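Local atomic coordinates of uncharacterized protein YycE (Bacillus subtilis, PDB entry 1TWU), a protein that is of unknown function but belongs to the vicinal oxygen chelate (VOC) superfamily, which includes glyoxalase I and fosfomycin resistance proteins. Residues I120-P123 against D124-I128; V85-A88 against V89-A92; F41-N45 against G46-V50. One frame throughout, in Å; residues are numbered along the deposited sequence.

Contact 1: residues I120-P123 against D124-I128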
loop_
_atom_site.group_PDB
_atom_site.type_symbol
_atom_site.label_atom_id
_atom_site.label_comp_id
_atom_site.label_asym_id
_atom_site.label_seq_id
_atom_site.Cartn_x
_atom_site.Cartn_y
_atom_site.Cartn_z
ATOM N N ILE A 120 -2.383 3.938 14.888
ATOM C CA ILE A 120 -2.136 5.377 14.949
ATOM C C ILE A 120 -2.518 5.941 13.589
ATOM O O ILE A 120 -2.157 5.365 12.564
ATOM C CB ILE A 120 -0.631 5.690 15.180
ATOM C CG1 ILE A 120 -0.103 4.950 16.423
ATOM C CG2 ILE A 120 -0.432 7.188 15.293
ATOM C CD1 ILE A 120 -0.821 5.263 17.723
ATOM N N GLU A 121 -3.252 7.048 13.561
ATOM C CA GLU A 121 -3.617 7.641 12.273
ATOM C C GLU A 121 -2.519 8.578 11.795
ATOM O O GLU A 121 -1.945 9.323 12.590
ATOM C CB GLU A 121 -4.908 8.440 12.370
ATOM C CG GLU A 121 -6.132 7.641 12.697
ATOM C CD GLU A 121 -7.392 8.463 12.510
ATOM O OE1 GLU A 121 -7.427 9.614 13.002
ATOM O OE2 GLU A 121 -8.342 7.960 11.872
ATOM N N ASP A 122 -2.222 8.543 10.499
ATOM C CA ASP A 122 -1.200 9.429 9.967
ATOM C C ASP A 122 -1.910 10.765 9.726
ATOM O O ASP A 122 -3.123 10.855 9.919
ATOM C CB ASP A 122 -0.555 8.812 8.703
ATOM C CG ASP A 122 -1.327 9.080 7.415
ATOM O OD1 ASP A 122 -2.522 9.450 7.447
ATOM O OD2 ASP A 122 -0.715 8.891 6.340
ATOM N N PRO A 123 -1.177 11.818 9.332
ATOM C CA PRO A 123 -1.808 13.122 9.098
ATOM C C PRO A 123 -3.092 13.134 8.253
ATOM O O PRO A 123 -3.956 13.997 8.447
ATOM C CB PRO A 123 -0.684 13.933 8.456
ATOM C CG PRO A 123 0.535 13.355 9.081
ATOM C CD PRO A 123 0.262 11.877 9.027
ATOM N N ASP A 124 -3.227 12.184 7.329
ATOM C CA ASP A 124 -4.406 12.146 6.474
ATOM C C ASP A 124 -5.395 11.033 6.767
ATOM O O ASP A 124 -6.223 10.697 5.920
ATOM C CB ASP A 124 -3.999 12.099 4.999
ATOM C CG ASP A 124 -3.341 13.391 4.537
ATOM O OD1 ASP A 124 -3.850 14.477 4.897
ATOM O OD2 ASP A 124 -2.325 13.321 3.810
ATOM N N GLY A 125 -5.303 10.455 7.962
ATOM C CA GLY A 125 -6.246 9.425 8.357
ATOM C C GLY A 125 -5.981 8.000 7.932
ATOM O O GLY A 125 -6.854 7.145 8.086
ATOM N N TRP A 126 -4.807 7.734 7.371
ATOM C CA TRP A 126 -4.484 6.371 6.980
ATOM C C TRP A 126 -4.200 5.666 8.304
ATOM O O TRP A 126 -3.549 6.239 9.176
ATOM C CB TRP A 126 -3.250 6.344 6.069
ATOM C CG TRP A 126 -3.095 5.048 5.306
ATOM C CD1 TRP A 126 -4.061 4.093 5.092
ATOM C CD2 TRP A 126 -1.922 4.588 4.620
ATOM N NE1 TRP A 126 -3.558 3.076 4.318
ATOM C CE2 TRP A 126 -2.250 3.352 4.014
ATOM C CE3 TRP A 126 -0.628 5.102 4.453
ATOM C CZ2 TRP A 126 -1.328 2.625 3.253
ATOM C CZ3 TRP A 126 0.286 4.380 3.695
ATOM C CH2 TRP A 126 -0.070 3.155 3.106
ATOM N N ARG A 127 -4.714 4.448 8.466
ATOM C CA ARG A 127 -4.525 3.686 9.700
ATOM C C ARG A 127 -3.194 2.923 9.711
ATOM O O ARG A 127 -3.013 1.947 8.981
ATOM C CB ARG A 127 -5.686 2.695 9.897
ATOM C CG ARG A 127 -7.074 3.323 10.089
ATOM C CD ARG A 127 -7.176 4.063 11.405
ATOM N NE ARG A 127 -8.445 4.775 11.574
ATOM C CZ ARG A 127 -9.531 4.278 12.165
ATOM N NH1 ARG A 127 -9.537 3.047 12.655
ATOM N NH2 ARG A 127 -10.610 5.033 12.297
ATOM N N ILE A 128 -2.265 3.381 10.541
ATOM C CA ILE A 128 -0.965 2.732 10.652
ATOM C C ILE A 128 -1.027 1.786 11.862
ATOM O O ILE A 128 -1.128 2.217 13.017
ATOM C CB ILE A 128 0.174 3.776 10.836
ATOM C CG1 ILE A 128 -0.001 4.926 9.836
ATOM C CG2 ILE A 128 1.535 3.116 10.619
ATOM C CD1 ILE A 128 -0.091 4.483 8.392
HETATM O O HOH W 1 -8.997 6.973 9.626
#
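D122 and W126 meet twice across this tight hairpin end, once through backbone and once through side chain. The D122 N to W126 O bond is 3.0 Å long and closes the loop, while G125 N returns to D122 O at 3.0 Å. The backbone angles of P123 and D124 make D122-G125 a type I turn, and with G125 at positive phi (84°), which favours glycine, the two bonds close it as a turn with a G1 bulge. The carboxylate of D122 bonds to the backbone of its own loop. Its OD1 takes D124 N at 2.8 Å, an Asx turn, and W126 N at 2.9 Å, and the two donors reach it from opposite faces of the carboxylate plane, well above it on each side. A chi1 of 85°, with CG lodged between backbone N and carbonyl carbon, folds the group back over its own turn. Beyond the loop, regular antiparallel pairing resumes: I120 N meets I128 O at 2.8 Å, and I128 N returns to I120 O. On the face bearing E121 and R127, these side chains run alongside each other, with carboxylate and guanidinium planes 60° apart. NE of R127 approaches the anti side of E121 OE2 at 3.2 Å, a salt bridge. One water reinforces the pair by donating to E121 OE2 and G125 O while accepting from R127 NE. Second-shell hydrogen bonds position the turn further: Y29 OH with D122 OD2, Q21 NE2 with D124 OD1, and T19 OG1 with D124 OD2. R17, on strand 12-18, makes a cation-pi contact with the W126 ring. The hairpin of strands 117-121 and 127-131 is flanked by strands 105-106 and 80-84. Its loop presses D122, P123, D124 and W126 against helix 22-32.

Contact 2: residues V85-A88 against V89-A92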
loop_
_atom_site.group_PDB
_atom_site.type_symbol
_atom_site.label_atom_id
_atom_site.label_comp_id
_atom_site.label_asym_id
_atom_site.label_seq_id
_atom_site.Cartn_x
_atom_site.Cartn_y
_atom_site.Cartn_z
ATOM N N VAL A 85 5.571 -5.979 14.290
ATOM C CA VAL A 85 6.737 -5.765 15.136
ATOM C C VAL A 85 6.728 -6.744 16.296
ATOM O O VAL A 85 6.182 -6.457 17.358
ATOM C CB VAL A 85 6.762 -4.342 15.707
ATOM C CG1 VAL A 85 8.114 -4.075 16.344
ATOM C CG2 VAL A 85 6.472 -3.335 14.617
ATOM N N PRO A 86 7.343 -7.919 16.105
ATOM C CA PRO A 86 7.407 -8.958 17.138
ATOM C C PRO A 86 8.011 -8.538 18.493
ATOM O O PRO A 86 7.633 -9.077 19.532
ATOM C CB PRO A 86 8.183 -10.083 16.445
ATOM C CG PRO A 86 9.020 -9.357 15.421
ATOM C CD PRO A 86 8.073 -8.328 14.891
ATOM N N ASN A 87 8.931 -7.575 18.482
ATOM C CA ASN A 87 9.556 -7.094 19.712
ATOM C C ASN A 87 8.664 -6.040 20.361
ATOM O O ASN A 87 8.684 -4.876 19.961
ATOM C CB ASN A 87 10.917 -6.473 19.412
ATOM C CG ASN A 87 11.692 -6.123 20.678
ATOM O OD1 ASN A 87 11.119 -5.678 21.676
ATOM N ND2 ASN A 87 13.006 -6.309 20.631
ATOM N N ALA A 88 7.903 -6.453 21.371
ATOM C CA ALA A 88 6.975 -5.573 22.077
ATOM C C ALA A 88 7.577 -4.282 22.625
ATOM O O ALA A 88 6.873 -3.277 22.748
ATOM C CB ALA A 88 6.296 -6.337 23.197
ATOM N N VAL A 89 8.866 -4.304 22.960
ATOM C CA VAL A 89 9.532 -3.113 23.482
ATOM C C VAL A 89 9.693 -2.069 22.382
ATOM O O VAL A 89 9.478 -0.882 22.618
ATOM C CB VAL A 89 10.924 -3.450 24.077
ATOM C CG1 VAL A 89 11.695 -2.167 24.400
ATOM C CG2 VAL A 89 10.752 -4.290 25.337
ATOM N N GLU A 90 10.076 -2.508 21.185
ATOM C CA GLU A 90 10.232 -1.583 20.066
ATOM C C GLU A 90 8.861 -1.059 19.661
ATOM O O GLU A 90 8.700 0.118 19.346
ATOM C CB GLU A 90 10.865 -2.277 18.869
ATOM C CG GLU A 90 12.221 -2.850 19.133
ATOM C CD GLU A 90 12.800 -3.475 17.899
ATOM O OE1 GLU A 90 12.024 -4.093 17.136
ATOM O OE2 GLU A 90 14.024 -3.356 17.691
ATOM N N LEU A 91 7.871 -1.944 19.661
ATOM C CA LEU A 91 6.517 -1.550 19.303
ATOM C C LEU A 91 6.082 -0.423 20.245
ATOM O O LEU A 91 5.683 0.650 19.797
ATOM C CB LEU A 91 5.575 -2.756 19.414
ATOM C CG LEU A 91 4.184 -2.669 18.778
ATOM C CD1 LEU A 91 3.630 -4.071 18.598
ATOM C CD2 LEU A 91 3.250 -1.824 19.626
ATOM N N ALA A 92 6.186 -0.659 21.550
ATOM C CA ALA A 92 5.801 0.341 22.543
ATOM C C ALA A 92 6.541 1.662 22.343
ATOM O O ALA A 92 5.954 2.740 22.479
ATOM C CB ALA A 92 6.064 -0.189 23.948
HETATM O O HOH W 2 10.533 -6.290 16.367
#
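N87 turns its amide toward the start of the helix by setting CG opposite its own backbone N (chi1 -172°), which carries OD1 to V89 N. E90 instead places CG beside its backbone N, with the chain extended beyond it, and this sends the carboxylate back over N87. The bonds identify N87 as the N-cap. OD1 of N87 accepts from V89 N at 2.9 Å, with the donor lying in the carbonyl plane of the amide, and also receives a long, weak bond from E90 N (3.4 Å). The backbone of N87 starts the helical pattern: its O takes L91 N at 3.1 Å and, weakly, E90 N, and A88 O takes A92 N in the next step. The amide of N87 and the carboxylate of E90 are stacked, their planes 20° apart, with E90 OE1 3.5 Å from N87 CB. A direct bond from N87 N to that carboxylate would complete a capping box. Here a water intervenes, accepting from N87 N and donating to E90 OE1 at 2.8 Å. The same oxygen is bonded to Q9 N of the second subunit, so the cap lies at the dimer interface. Next to the polar cap, V85 CG1 packs against L91 CB at 4.2 Å, and N132 ND2 hydrogen-bonds to V85 O and, weakly, to P86 O. The arrangement is an asparagine N-cap with a water-mediated variant of the capping-box pairing, set where strand 80-84 gives way to helix 88-100 in the C-terminal alpha-beta module of the VOC fold.

Contact 3: residues F41-N45 against G46-V50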
loop_
_atom_site.group_PDB
_atom_site.type_symbol
_atom_site.label_atom_id
_atom_site.label_comp_id
_atom_site.label_asym_id
_atom_site.label_seq_id
_atom_site.Cartn_x
_atom_site.Cartn_y
_atom_site.Cartn_z
ATOM N N PHE A 41 11.039 15.222 -5.353
ATOM C CA PHE A 41 11.010 16.013 -6.571
ATOM C C PHE A 41 10.156 17.252 -6.347
ATOM O O PHE A 41 9.104 17.201 -5.693
ATOM C CB PHE A 41 10.485 15.177 -7.748
ATOM C CG PHE A 41 9.053 14.735 -7.607
ATOM C CD1 PHE A 41 8.014 15.522 -8.095
ATOM C CD2 PHE A 41 8.744 13.507 -7.018
ATOM C CE1 PHE A 41 6.686 15.092 -8.007
ATOM C CE2 PHE A 41 7.418 13.067 -6.923
ATOM C CZ PHE A 41 6.388 13.863 -7.422
ATOM N N SER A 42 10.629 18.371 -6.874
ATOM C CA SER A 42 9.931 19.627 -6.728
ATOM C C SER A 42 9.469 20.103 -8.092
ATOM O O SER A 42 10.210 20.016 -9.072
ATOM C CB SER A 42 10.867 20.659 -6.103
ATOM O OG SER A 42 10.173 21.844 -5.763
ATOM N N GLN A 43 8.235 20.592 -8.145
ATOM C CA GLN A 43 7.643 21.113 -9.371
ATOM C C GLN A 43 7.817 20.281 -10.632
ATOM O O GLN A 43 8.498 20.702 -11.570
ATOM C CB GLN A 43 8.171 22.517 -9.648
ATOM C CG GLN A 43 7.727 23.552 -8.641
ATOM C CD GLN A 43 8.479 24.858 -8.804
ATOM O OE1 GLN A 43 9.687 24.927 -8.556
ATOM N NE2 GLN A 43 7.771 25.902 -9.233
ATOM N N HIS A 44 7.222 19.094 -10.658
ATOM C CA HIS A 44 7.282 18.273 -11.857
ATOM C C HIS A 44 5.840 18.084 -12.312
ATOM O O HIS A 44 5.079 17.348 -11.691
ATOM C CB HIS A 44 7.946 16.912 -11.601
ATOM C CG HIS A 44 8.045 16.061 -12.831
ATOM N ND1 HIS A 44 8.659 16.496 -13.987
ATOM C CD2 HIS A 44 7.549 14.833 -13.111
ATOM C CE1 HIS A 44 8.532 15.575 -14.926
ATOM N NE2 HIS A 44 7.862 14.555 -14.421
ATOM N N ASN A 45 5.474 18.765 -13.393
ATOM C CA ASN A 45 4.118 18.712 -13.926
ATOM C C ASN A 45 3.137 19.253 -12.887
ATOM O O ASN A 45 1.990 18.800 -12.796
ATOM C CB ASN A 45 3.730 17.279 -14.324
ATOM C CG ASN A 45 4.570 16.742 -15.476
ATOM O OD1 ASN A 45 4.942 17.485 -16.388
ATOM N ND2 ASN A 45 4.860 15.442 -15.447
ATOM N N GLY A 46 3.601 20.224 -12.104
ATOM C CA GLY A 46 2.760 20.830 -11.088
ATOM C C GLY A 46 2.691 20.055 -9.786
ATOM O O GLY A 46 1.946 20.420 -8.870
ATOM N N TYR A 47 3.475 18.987 -9.698
ATOM C CA TYR A 47 3.499 18.153 -8.504
ATOM C C TYR A 47 4.806 18.223 -7.726
ATOM O O TYR A 47 5.877 18.495 -8.272
ATOM C CB TYR A 47 3.267 16.690 -8.872
ATOM C CG TYR A 47 1.858 16.314 -9.266
ATOM C CD1 TYR A 47 0.900 16.003 -8.300
ATOM C CD2 TYR A 47 1.512 16.171 -10.607
ATOM C CE1 TYR A 47 -0.367 15.543 -8.662
ATOM C CE2 TYR A 47 0.252 15.716 -10.981
ATOM C CZ TYR A 47 -0.681 15.398 -10.006
ATOM O OH TYR A 47 -1.911 14.905 -10.387
ATOM N N ASP A 48 4.685 17.959 -6.435
ATOM C CA ASP A 48 5.808 17.906 -5.519
ATOM C C ASP A 48 5.621 16.549 -4.859
ATOM O O ASP A 48 4.490 16.098 -4.695
ATOM C CB ASP A 48 5.708 19.018 -4.479
ATOM C CG ASP A 48 6.298 20.327 -4.968
ATOM O OD1 ASP A 48 6.130 20.668 -6.160
ATOM O OD2 ASP A 48 6.929 21.023 -4.149
ATOM N N GLY A 49 6.715 15.886 -4.502
ATOM C CA GLY A 49 6.579 14.583 -3.878
ATOM C C GLY A 49 7.810 14.119 -3.141
ATOM O O GLY A 49 8.893 14.686 -3.289
ATOM N N VAL A 50 7.638 13.074 -2.343
ATOM C CA VAL A 50 8.729 12.524 -1.560
ATOM C C VAL A 50 8.550 11.013 -1.465
ATOM O O VAL A 50 7.429 10.516 -1.416
ATOM C CB VAL A 50 8.752 13.161 -0.143
ATOM C CG1 VAL A 50 7.494 12.781 0.627
ATOM C CG2 VAL A 50 10.000 12.741 0.598
#
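F41 pairs with G49 and H44 with Y47 as antiparallel hydrogen-bonded pairs, but the register slips by one between them. That shift is a G1 beta bulge, with Q43 and H44 both facing Y47, and it is followed by a type I' turn from H44 to Y47 that forms the tip of a beta hairpin. The backbone bond H44 N to Y47 O is 2.8 Å, and Y47 N returns to H44 O. Both turn residues, N45 and G46, have positive phi; for G46 the value of 83° is one that favours glycine. Q43 N lies 3.2 Å from Y47 O at too poor an angle for a bond, and D48 OD1 accepts from it instead at 2.9 Å, from above the carboxylate plane. The D48 and Q43 side chains run side by side, pointing the same way, with carboxylate and amide planes 58° apart. F41 bends its ring inward across the partner strand, with chi1 at 65°, and lays one face over the backbone of G49. G49 CA sits 3.8 Å from the centroid of the F41 ring, a CH-pi contact, while F41 CE1 at the ring edge touches Y47 CB at 3.9 Å. Without a side chain, G49 lets the ring come this close. On strand 59-66, E62 and T64 also touch F41, and Y66 meets the Y47 ring. N45 ND2 is hydrogen-bonded to OD1 of N110 of the second subunit. That same ND2 rests over one face of the H44 imidazole, 3.3 Å above the plane of the H44 ring and offset toward its rim.

Along the chain from the N terminus, contact 3 comes first, closing the hairpin between strands 37-44 and 47-53 of the N-terminal sheet. Contact 2 follows in the second module, turning the chain from strand 80-84 into helix 88-100. Contact 1 comes last, closing the hairpin of strands 117-121 and 127-131. They run in series, with none nested or crossed. Contacts 2 and 3 lie on opposite sides of the chain's centre, about 35 Å between centres, yet both reach the second subunit. Contact 1 lies nearer the middle, joining the C-terminal sheet to helix 22-32 of the N-terminal module.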